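Local structure of alpha-galactosidase (3A5V) at residues A[172-177]-A[184-189]; A[219-224]-A[258-263]. The protein hydrolyses terminal alpha-galactosyl residues as a tetrameric fungal glycoside hydrolase of family 27, built from a beta/alpha barrel and a beta-sandwich domain. All blocks are in the same frame, centred on the assembly; numbering follows the deposited sequence.

Contact 1: residues A[172-177]-A[184-189]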
ATOM      1  N   GLY A 172       4.322  -4.214 -10.829  1.00  9.98           N
ATOM      2  CA  GLY A 172       4.099  -3.433 -12.061  1.00  9.26           C
ATOM      3  C   GLY A 172       5.061  -3.687 -13.212  1.00  9.70           C
ATOM      4  O   GLY A 172       5.840  -2.789 -13.576  1.00  9.89           O
ATOM      5  N   PRO A 173       4.997  -4.895 -13.820  1.00  9.70           N
ATOM      6  CA  PRO A 173       5.884  -5.216 -14.955  1.00  9.93           C
ATOM      7  C   PRO A 173       5.647  -4.315 -16.181  1.00 10.12           C
ATOM      8  O   PRO A 173       6.572  -4.126 -16.958  1.00 10.37           O
ATOM      9  CB  PRO A 173       5.550  -6.665 -15.282  1.00  9.28           C
ATOM     10  CG  PRO A 173       4.109  -6.867 -14.745  1.00  9.29           C
ATOM     11  CD  PRO A 173       4.073  -6.005 -13.501  1.00  9.01           C
ATOM     12  N   TRP A 174       4.441  -3.753 -16.324  1.00  9.92           N
ATOM     13  CA  TRP A 174       4.146  -2.765 -17.386  1.00 10.13           C
ATOM     14  C   TRP A 174       5.051  -1.523 -17.299  1.00 10.81           C
ATOM     15  O   TRP A 174       5.213  -0.802 -18.288  1.00 11.22           O
ATOM     16  CB  TRP A 174       2.649  -2.361 -17.381  1.00 10.33           C
ATOM     17  CG  TRP A 174       2.135  -2.072 -15.997  1.00 10.21           C
ATOM     18  CD1 TRP A 174       2.259  -0.897 -15.297  1.00 10.09           C
ATOM     19  CD2 TRP A 174       1.480  -2.998 -15.120  1.00 10.34           C
ATOM     20  NE1 TRP A 174       1.692  -1.038 -14.045  1.00 10.22           N
ATOM     21  CE2 TRP A 174       1.210  -2.316 -13.913  1.00 11.28           C
ATOM     22  CE3 TRP A 174       1.070  -4.339 -15.253  1.00 10.56           C
ATOM     23  CZ2 TRP A 174       0.537  -2.924 -12.832  1.00 11.18           C
ATOM     24  CZ3 TRP A 174       0.405  -4.951 -14.184  1.00 10.36           C
ATOM     25  CH2 TRP A 174       0.152  -4.242 -12.981  1.00 10.64           C
ATOM     26  N   ASN A 175       5.620  -1.276 -16.112  1.00 10.35           N
ATOM     27  CA  ASN A 175       6.647  -0.243 -15.909  1.00 11.17           C
ATOM     28  C   ASN A 175       8.069  -0.820 -16.021  1.00 10.90           C
ATOM     29  O   ASN A 175       8.889  -0.304 -16.779  1.00 11.09           O
ATOM     30  CB  ASN A 175       6.495   0.452 -14.534  1.00 10.26           C
ATOM     31  CG  ASN A 175       5.105   1.052 -14.317  1.00 11.89           C
ATOM     32  OD1 ASN A 175       4.548   1.741 -15.189  1.00  9.90           O
ATOM     33  ND2 ASN A 175       4.543   0.803 -13.131  1.00 10.47           N
ATOM     34  N   PHE A 176       8.367  -1.873 -15.251  1.00 11.27           N
ATOM     35  CA  PHE A 176       9.756  -2.317 -15.099  1.00 11.52           C
ATOM     36  C   PHE A 176      10.281  -3.255 -16.181  1.00 11.72           C
ATOM     37  O   PHE A 176      11.493  -3.318 -16.418  1.00 11.35           O
ATOM     38  CB  PHE A 176      10.071  -2.851 -13.675  1.00 11.79           C
ATOM     39  CG  PHE A 176       9.543  -4.262 -13.384  1.00 13.29           C
ATOM     40  CD1 PHE A 176      10.144  -5.396 -13.962  1.00 11.71           C
ATOM     41  CD2 PHE A 176       8.485  -4.452 -12.476  1.00 11.90           C
ATOM     42  CE1 PHE A 176       9.676  -6.697 -13.668  1.00 12.51           C
ATOM     43  CE2 PHE A 176       7.988  -5.765 -12.189  1.00 13.13           C
ATOM     44  CZ  PHE A 176       8.595  -6.885 -12.798  1.00 12.40           C
ATOM     45  N   ALA A 177       9.376  -3.982 -16.829  1.00 11.00           N
ATOM     46  CA  ALA A 177       9.778  -5.109 -17.694  1.00 11.62           C
ATOM     47  C   ALA A 177       9.754  -4.760 -19.181  1.00 11.34           C
ATOM     48  O   ALA A 177      10.099  -5.582 -20.021  1.00 11.51           O
ATOM     49  CB  ALA A 177       8.871  -6.321 -17.430  1.00 10.80           C
ATOM     50  N   TRP A 184       4.208  -9.550 -20.486  1.00 10.85           N
ATOM     51  CA  TRP A 184       4.144  -9.751 -19.039  1.00 10.67           C
ATOM     52  C   TRP A 184       2.698 -10.005 -18.631  1.00 10.46           C
ATOM     53  O   TRP A 184       1.800  -9.220 -18.952  1.00 10.68           O
ATOM     54  CB  TRP A 184       4.749  -8.555 -18.264  1.00 10.88           C
ATOM     55  CG  TRP A 184       4.392  -7.250 -18.879  1.00  9.84           C
ATOM     56  CD1 TRP A 184       3.255  -6.506 -18.644  1.00 10.33           C
ATOM     57  CD2 TRP A 184       5.124  -6.561 -19.899  1.00  9.72           C
ATOM     58  NE1 TRP A 184       3.260  -5.386 -19.449  1.00 10.72           N
ATOM     59  CE2 TRP A 184       4.391  -5.396 -20.228  1.00 10.59           C
ATOM     60  CE3 TRP A 184       6.342  -6.811 -20.564  1.00 10.22           C
ATOM     61  CZ2 TRP A 184       4.842  -4.466 -21.185  1.00 11.56           C
ATOM     62  CZ3 TRP A 184       6.781  -5.895 -21.531  1.00 10.58           C
ATOM     63  CH2 TRP A 184       6.030  -4.739 -21.831  1.00 10.28           C
ATOM     64  N   ARG A 185       2.476 -11.135 -17.970  1.00 10.60           N
ATOM     65  CA  ARG A 185       1.216 -11.386 -17.275  1.00 10.28           C
ATOM     66  C   ARG A 185       0.893 -10.227 -16.341  1.00 11.07           C
ATOM     67  O   ARG A 185       1.769  -9.720 -15.609  1.00 10.93           O
ATOM     68  CB  ARG A 185       1.283 -12.720 -16.521  1.00 10.61           C
ATOM     69  CG  ARG A 185       1.218 -13.950 -17.494  1.00 11.06           C
ATOM     70  CD  ARG A 185      -0.276 -14.308 -17.866  1.00 12.44           C
ATOM     71  NE  ARG A 185      -0.994 -14.463 -16.609  1.00 12.79           N
ATOM     72  CZ  ARG A 185      -0.895 -15.522 -15.806  1.00 13.76           C
ATOM     73  NH1 ARG A 185      -0.204 -16.602 -16.180  1.00 11.60           N
ATOM     74  NH2 ARG A 185      -1.503 -15.497 -14.622  1.00  9.85           N
ATOM     75  N   ILE A 186      -0.355  -9.770 -16.395  1.00 11.48           N
ATOM     76  CA  ILE A 186      -0.756  -8.609 -15.585  1.00 11.96           C
ATOM     77  C   ILE A 186      -1.611  -8.969 -14.380  1.00 12.05           C
ATOM     78  O   ILE A 186      -1.910  -8.101 -13.560  1.00 12.90           O
ATOM     79  CB  ILE A 186      -1.511  -7.561 -16.431  1.00 11.63           C
ATOM     80  CG1 ILE A 186      -2.795  -8.198 -17.003  1.00 13.86           C
ATOM     81  CG2 ILE A 186      -0.559  -7.004 -17.521  1.00 12.31           C
ATOM     82  CD1 ILE A 186      -3.864  -7.203 -17.383  1.00 16.17           C
ATOM     83  N   SER A 187      -2.020 -10.232 -14.281  1.00 11.83           N
ATOM     84  CA  SER A 187      -2.984 -10.643 -13.257  1.00 12.18           C
ATOM     85  C   SER A 187      -2.740 -12.087 -12.841  1.00 12.24           C
ATOM     86  O   SER A 187      -1.984 -12.808 -13.497  1.00 12.58           O
ATOM     87  CB  SER A 187      -4.417 -10.483 -13.829  1.00 11.53           C
ATOM     88  OG  SER A 187      -4.675 -11.524 -14.745  0.50 12.85           O
ATOM     89  N   GLY A 188      -3.390 -12.509 -11.755  1.00 12.28           N
ATOM     90  CA  GLY A 188      -3.528 -13.930 -11.443  1.00 12.24           C
ATOM     91  C   GLY A 188      -4.201 -14.708 -12.579  1.00 12.76           C
ATOM     92  O   GLY A 188      -4.834 -14.114 -13.469  1.00 12.38           O
ATOM     93  N   ASP A 189      -4.051 -16.034 -12.556  1.00 12.32           N
ATOM     94  CA  ASP A 189      -4.446 -16.876 -13.694  1.00 12.53           C
ATOM     95  C   ASP A 189      -5.946 -16.800 -13.947  1.00 11.97           C
ATOM     96  O   ASP A 189      -6.749 -16.808 -13.014  1.00 11.00           O
ATOM     97  CB  ASP A 189      -4.100 -18.360 -13.466  1.00 11.88           C
ATOM     98  CG  ASP A 189      -2.649 -18.604 -13.090  1.00 14.56           C
ATOM     99  OD1 ASP A 189      -1.798 -17.678 -13.083  1.00 15.78           O
ATOM    100  OD2 ASP A 189      -2.359 -19.778 -12.782  1.00 19.48           O
TER
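Trp184, on barrel strand 183-185, presents one face of its indole to the first turn of the short helix 173-176, which opens with Pro173. At the base of the indole side chain, Trp184 CB meets Pro173 CB at 3.6 Å, an aliphatic contact that continues as CG of Trp184 passes the same proline carbon. The first torsion places Trp184 CG between its own backbone N and carbonyl carbon (chi1 40°), which turns the ring against the helix backbone. Further out, CD1 faces Trp174 N, and NE1 approaches Trp174 CA at 3.5 Å. Pro173 O sits 4.0 Å above the centre of the Trp184 ring, so one face of the indole is covered largely by peptide atoms. Beyond this, CE3 lies 4.1 Å from Ala177 CB, and CZ3 reaches Ala177 O at 3.7 Å. NE1 donates to Asn237 OD1 on the adjacent strand 236-238.

A second indole extends the packing. Trp174 CE3 meets Ile186 CG2 at 3.9 Å, and the two side chains cross at about a right angle just beyond the C-terminal end of the strand. Trp174 also packs on Val227 of helix 217-227 and on Leu210 of a neighbouring subunit, which places this short helix near a subunit interface.

Helix 173-176 follows strand 162-165 and precedes strand 183-185, as the helical link of a beta-alpha-beta unit of the TIM barrel. Between the two segments the chemistry is van der Waals contact of buried indole, aliphatic and peptide atoms, so shape and burial carry the contact, while the indole N-H is satisfied outside the two segments, by the side chain of Asn237.

Contact 2: residues A[219-224]-A[258-263]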
ATOM      1  N   ASN A 219     -13.022 -10.157 -14.145  1.00 11.12           N
ATOM      2  CA  ASN A 219     -11.994  -9.709 -13.191  1.00 11.62           C
ATOM      3  C   ASN A 219     -10.738  -9.240 -13.936  1.00 11.74           C
ATOM      4  O   ASN A 219     -10.201  -8.152 -13.676  1.00 10.50           O
ATOM      5  CB  ASN A 219     -11.668 -10.839 -12.178  1.00 11.31           C
ATOM      6  CG  ASN A 219     -10.517 -10.481 -11.239  1.00 12.34           C
ATOM      7  OD1 ASN A 219      -9.334 -10.541 -11.625  1.00 14.86           O
ATOM      8  ND2 ASN A 219     -10.851 -10.122  -9.990  1.00 10.32           N
ATOM      9  N   ILE A 220     -10.265 -10.068 -14.869  1.00 11.21           N
ATOM     10  CA  ILE A 220      -9.073  -9.723 -15.630  1.00 11.83           C
ATOM     11  C   ILE A 220      -9.284  -8.493 -16.519  1.00 11.73           C
ATOM     12  O   ILE A 220      -8.408  -7.634 -16.577  1.00 11.75           O
ATOM     13  CB  ILE A 220      -8.537 -10.943 -16.437  1.00 12.22           C
ATOM     14  CG1 ILE A 220      -7.928 -11.950 -15.456  1.00 12.52           C
ATOM     15  CG2 ILE A 220      -7.478 -10.519 -17.484  1.00 11.63           C
ATOM     16  CD1 ILE A 220      -7.777 -13.335 -16.059  1.00 12.48           C
ATOM     17  N   ILE A 221     -10.443  -8.394 -17.178  1.00 11.52           N
ATOM     18  CA  ILE A 221     -10.717  -7.213 -18.015  1.00 12.68           C
ATOM     19  C   ILE A 221     -10.607  -5.908 -17.195  1.00 13.19           C
ATOM     20  O   ILE A 221     -10.033  -4.926 -17.664  1.00 11.73           O
ATOM     21  CB  ILE A 221     -12.104  -7.281 -18.719  1.00 12.64           C
ATOM     22  CG1 ILE A 221     -12.113  -8.424 -19.753  1.00 12.59           C
ATOM     23  CG2 ILE A 221     -12.438  -5.914 -19.389  1.00 13.16           C
ATOM     24  CD1 ILE A 221     -13.472  -8.767 -20.298  1.00 12.93           C
ATOM     25  N   ASN A 222     -11.163  -5.903 -15.976  1.00 13.87           N
ATOM     26  CA  ASN A 222     -11.152  -4.685 -15.161  1.00 15.30           C
ATOM     27  C   ASN A 222      -9.742  -4.287 -14.724  1.00 14.76           C
ATOM     28  O   ASN A 222      -9.455  -3.106 -14.504  1.00 15.68           O
ATOM     29  CB  ASN A 222     -12.140  -4.807 -13.980  1.00 15.58           C
ATOM     30  CG  ASN A 222     -13.605  -4.851 -14.446  1.00 19.85           C
ATOM     31  OD1 ASN A 222     -13.981  -4.193 -15.424  1.00 23.58           O
ATOM     32  ND2 ASN A 222     -14.439  -5.643 -13.751  1.00 21.47           N
ATOM     33  N   LYS A 223      -8.844  -5.261 -14.642  1.00 14.18           N
ATOM     34  CA  LYS A 223      -7.409  -4.981 -14.399  1.00 12.87           C
ATOM     35  C   LYS A 223      -6.681  -4.497 -15.646  1.00 12.47           C
ATOM     36  O   LYS A 223      -5.885  -3.554 -15.594  1.00 11.67           O
ATOM     37  CB  LYS A 223      -6.694  -6.231 -13.842  1.00 12.63           C
ATOM     38  CG  LYS A 223      -7.180  -6.610 -12.439  1.00 11.91           C
ATOM     39  CD  LYS A 223      -6.791  -8.045 -12.050  1.00 11.73           C
ATOM     40  CE  LYS A 223      -7.180  -8.291 -10.584  1.00 10.87           C
ATOM     41  NZ  LYS A 223      -7.155  -9.758 -10.212  1.00 11.79           N
ATOM     42  N   ALA A 224      -6.951  -5.151 -16.772  1.00 11.43           N
ATOM     43  CA  ALA A 224      -6.255  -4.844 -18.019  1.00 11.47           C
ATOM     44  C   ALA A 224      -6.460  -3.408 -18.503  1.00 11.50           C
ATOM     45  O   ALA A 224      -5.552  -2.832 -19.109  1.00 11.36           O
ATOM     46  CB  ALA A 224      -6.690  -5.819 -19.116  1.00 10.81           C
ATOM     47  N   TYR A 258     -12.443 -13.839 -26.045  1.00  9.55           N
ATOM     48  CA  TYR A 258     -11.531 -13.757 -27.193  1.00 10.18           C
ATOM     49  C   TYR A 258     -11.426 -12.325 -27.753  1.00 10.02           C
ATOM     50  O   TYR A 258     -10.332 -11.840 -28.063  1.00  9.88           O
ATOM     51  CB  TYR A 258     -11.978 -14.744 -28.289  1.00 10.55           C
ATOM     52  CG  TYR A 258     -10.949 -14.943 -29.379  1.00 11.34           C
ATOM     53  CD1 TYR A 258     -10.871 -14.050 -30.452  1.00 10.09           C
ATOM     54  CD2 TYR A 258     -10.043 -16.005 -29.328  1.00  9.81           C
ATOM     55  CE1 TYR A 258      -9.921 -14.192 -31.451  1.00 11.49           C
ATOM     56  CE2 TYR A 258      -9.078 -16.174 -30.346  1.00 12.11           C
ATOM     57  CZ  TYR A 258      -9.031 -15.252 -31.402  1.00 12.75           C
ATOM     58  OH  TYR A 258      -8.110 -15.390 -32.427  1.00 12.68           O
ATOM     59  N   THR A 259     -12.571 -11.671 -27.911  1.00 10.35           N
ATOM     60  CA  THR A 259     -12.628 -10.302 -28.463  1.00 10.57           C
ATOM     61  C   THR A 259     -11.767  -9.313 -27.672  1.00 10.63           C
ATOM     62  O   THR A 259     -11.000  -8.534 -28.254  1.00 11.09           O
ATOM     63  CB  THR A 259     -14.090  -9.781 -28.473  1.00 10.99           C
ATOM     64  OG1 THR A 259     -14.905 -10.630 -29.310  1.00 12.08           O
ATOM     65  CG2 THR A 259     -14.159  -8.307 -28.953  1.00 11.24           C
ATOM     66  N   ILE A 260     -11.925  -9.319 -26.348  1.00  9.89           N
ATOM     67  CA  ILE A 260     -11.218  -8.368 -25.506  1.00  9.96           C
ATOM     68  C   ILE A 260      -9.720  -8.684 -25.463  1.00  9.74           C
ATOM     69  O   ILE A 260      -8.912  -7.780 -25.571  1.00  9.16           O
ATOM     70  CB  ILE A 260     -11.838  -8.257 -24.066  1.00  9.76           C
ATOM     71  CG1 ILE A 260     -13.309  -7.772 -24.130  1.00 10.21           C
ATOM     72  CG2 ILE A 260     -11.010  -7.320 -23.165  1.00  9.78           C
ATOM     73  CD1 ILE A 260     -13.504  -6.356 -24.750  1.00 11.68           C
ATOM     74  N   TRP A 261      -9.358  -9.961 -25.318  1.00  9.46           N
ATOM     75  CA  TRP A 261      -7.940 -10.366 -25.401  1.00  9.97           C
ATOM     76  C   TRP A 261      -7.341  -9.908 -26.749  1.00 10.02           C
ATOM     77  O   TRP A 261      -6.237  -9.350 -26.801  1.00 10.66           O
ATOM     78  CB  TRP A 261      -7.830 -11.888 -25.297  1.00  9.51           C
ATOM     79  CG  TRP A 261      -7.672 -12.473 -23.875  1.00 10.42           C
ATOM     80  CD1 TRP A 261      -6.707 -13.361 -23.489  1.00 11.39           C
ATOM     81  CD2 TRP A 261      -8.488 -12.238 -22.700  1.00 10.75           C
ATOM     82  NE1 TRP A 261      -6.860 -13.695 -22.172  1.00 10.75           N
ATOM     83  CE2 TRP A 261      -7.940 -13.027 -21.656  1.00 11.21           C
ATOM     84  CE3 TRP A 261      -9.613 -11.434 -22.424  1.00 11.13           C
ATOM     85  CZ2 TRP A 261      -8.474 -13.038 -20.344  1.00  9.85           C
ATOM     86  CZ3 TRP A 261     -10.151 -11.442 -21.111  1.00 10.70           C
ATOM     87  CH2 TRP A 261      -9.572 -12.245 -20.089  1.00 10.43           C
ATOM     88  N   ALA A 262      -8.070 -10.138 -27.836  1.00  9.49           N
ATOM     89  CA  ALA A 262      -7.571  -9.733 -29.159  1.00  9.73           C
ATOM     90  C   ALA A 262      -7.412  -8.199 -29.251  1.00  9.61           C
ATOM     91  O   ALA A 262      -6.368  -7.691 -29.651  1.00 10.53           O
ATOM     92  CB  ALA A 262      -8.519 -10.250 -30.267  1.00  9.76           C
ATOM     93  N   ALA A 263      -8.451  -7.466 -28.876  1.00  9.44           N
ATOM     94  CA  ALA A 263      -8.450  -5.990 -29.038  1.00  9.87           C
ATOM     95  C   ALA A 263      -7.533  -5.238 -28.070  1.00  9.63           C
ATOM     96  O   ALA A 263      -7.139  -4.107 -28.343  1.00  9.84           O
ATOM     97  CB  ALA A 263      -9.912  -5.435 -28.942  1.00  9.16           C
TER
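Ile221 projects from helix 217-227 between two side chains of helix 251-263, Ile260 and Trp261. Its CG1 is shared between them, 3.8 Å from Ile260 CG2 and equally 3.8 Å from Trp261 CZ3. The two isoleucines cross at about a right angle, with CD1 of Ile221 continuing along Ile260 to lie 4.0 Å from its CG1. In Ile221, CG1 stands opposite the carbonyl carbon (chi1 -67°) and the chain then extends, which carries CD1 to the neighbouring helix even though the CB itself does not face it. Against the indole the same side chain runs obliquely.

Ile220 takes the next part of that ring. Its CG2 approaches Trp261 CH2 at 3.8 Å, and the side chains are set nearly perpendicular. The benzo end of the indole thus spans two successive isoleucines, CZ3 serving Ile221 and CH2 serving Ile220, while at the pyrrole end NE1 donates to Asp240 O. The rings of Trp261 and His257 also pack edge-to-face.

The short helical segments run nearly parallel, at 22°, with axes 11.3 Å apart, a spacing bridged by these long side chains. Both helices belong to the outer layer of the TIM barrel. Phe314 of strand 311-318 packs on both Ile221 and Ile260, next to where they meet, with Leu328 of strand 322-329 also on Ile260. The contact therefore lies where barrel helices meet the C-terminal beta sandwich. Its interface is wholly apolar and buried, so the helices are held by side-chain fit, and the one polar atom of the Trp261 side chain is paired with a backbone carbonyl.

Both contacts are buried within the beta/alpha barrel and follow one another along the chain. Contact 1 joins a barrel strand to a short connecting helix, whereas contact 2 joins two helices of the outer layer. They meet through helix 217-227, where Ile186 CD1 packs against Ala224 CA at 3.4 Å. Neither is joined by hydrogen bonds or salt bridges across its segments; contact 1 includes peptide atoms, whereas contact 2 is side chain on side chain. Each uses tryptophan, but differently. Trp184 offers a ring face to peptide atoms, whereas Trp261 meets aliphatic branches with its benzo end. Their surroundings differ too: another subunit reaches contact 1, whereas the beta sandwich of the same chain borders contact 2.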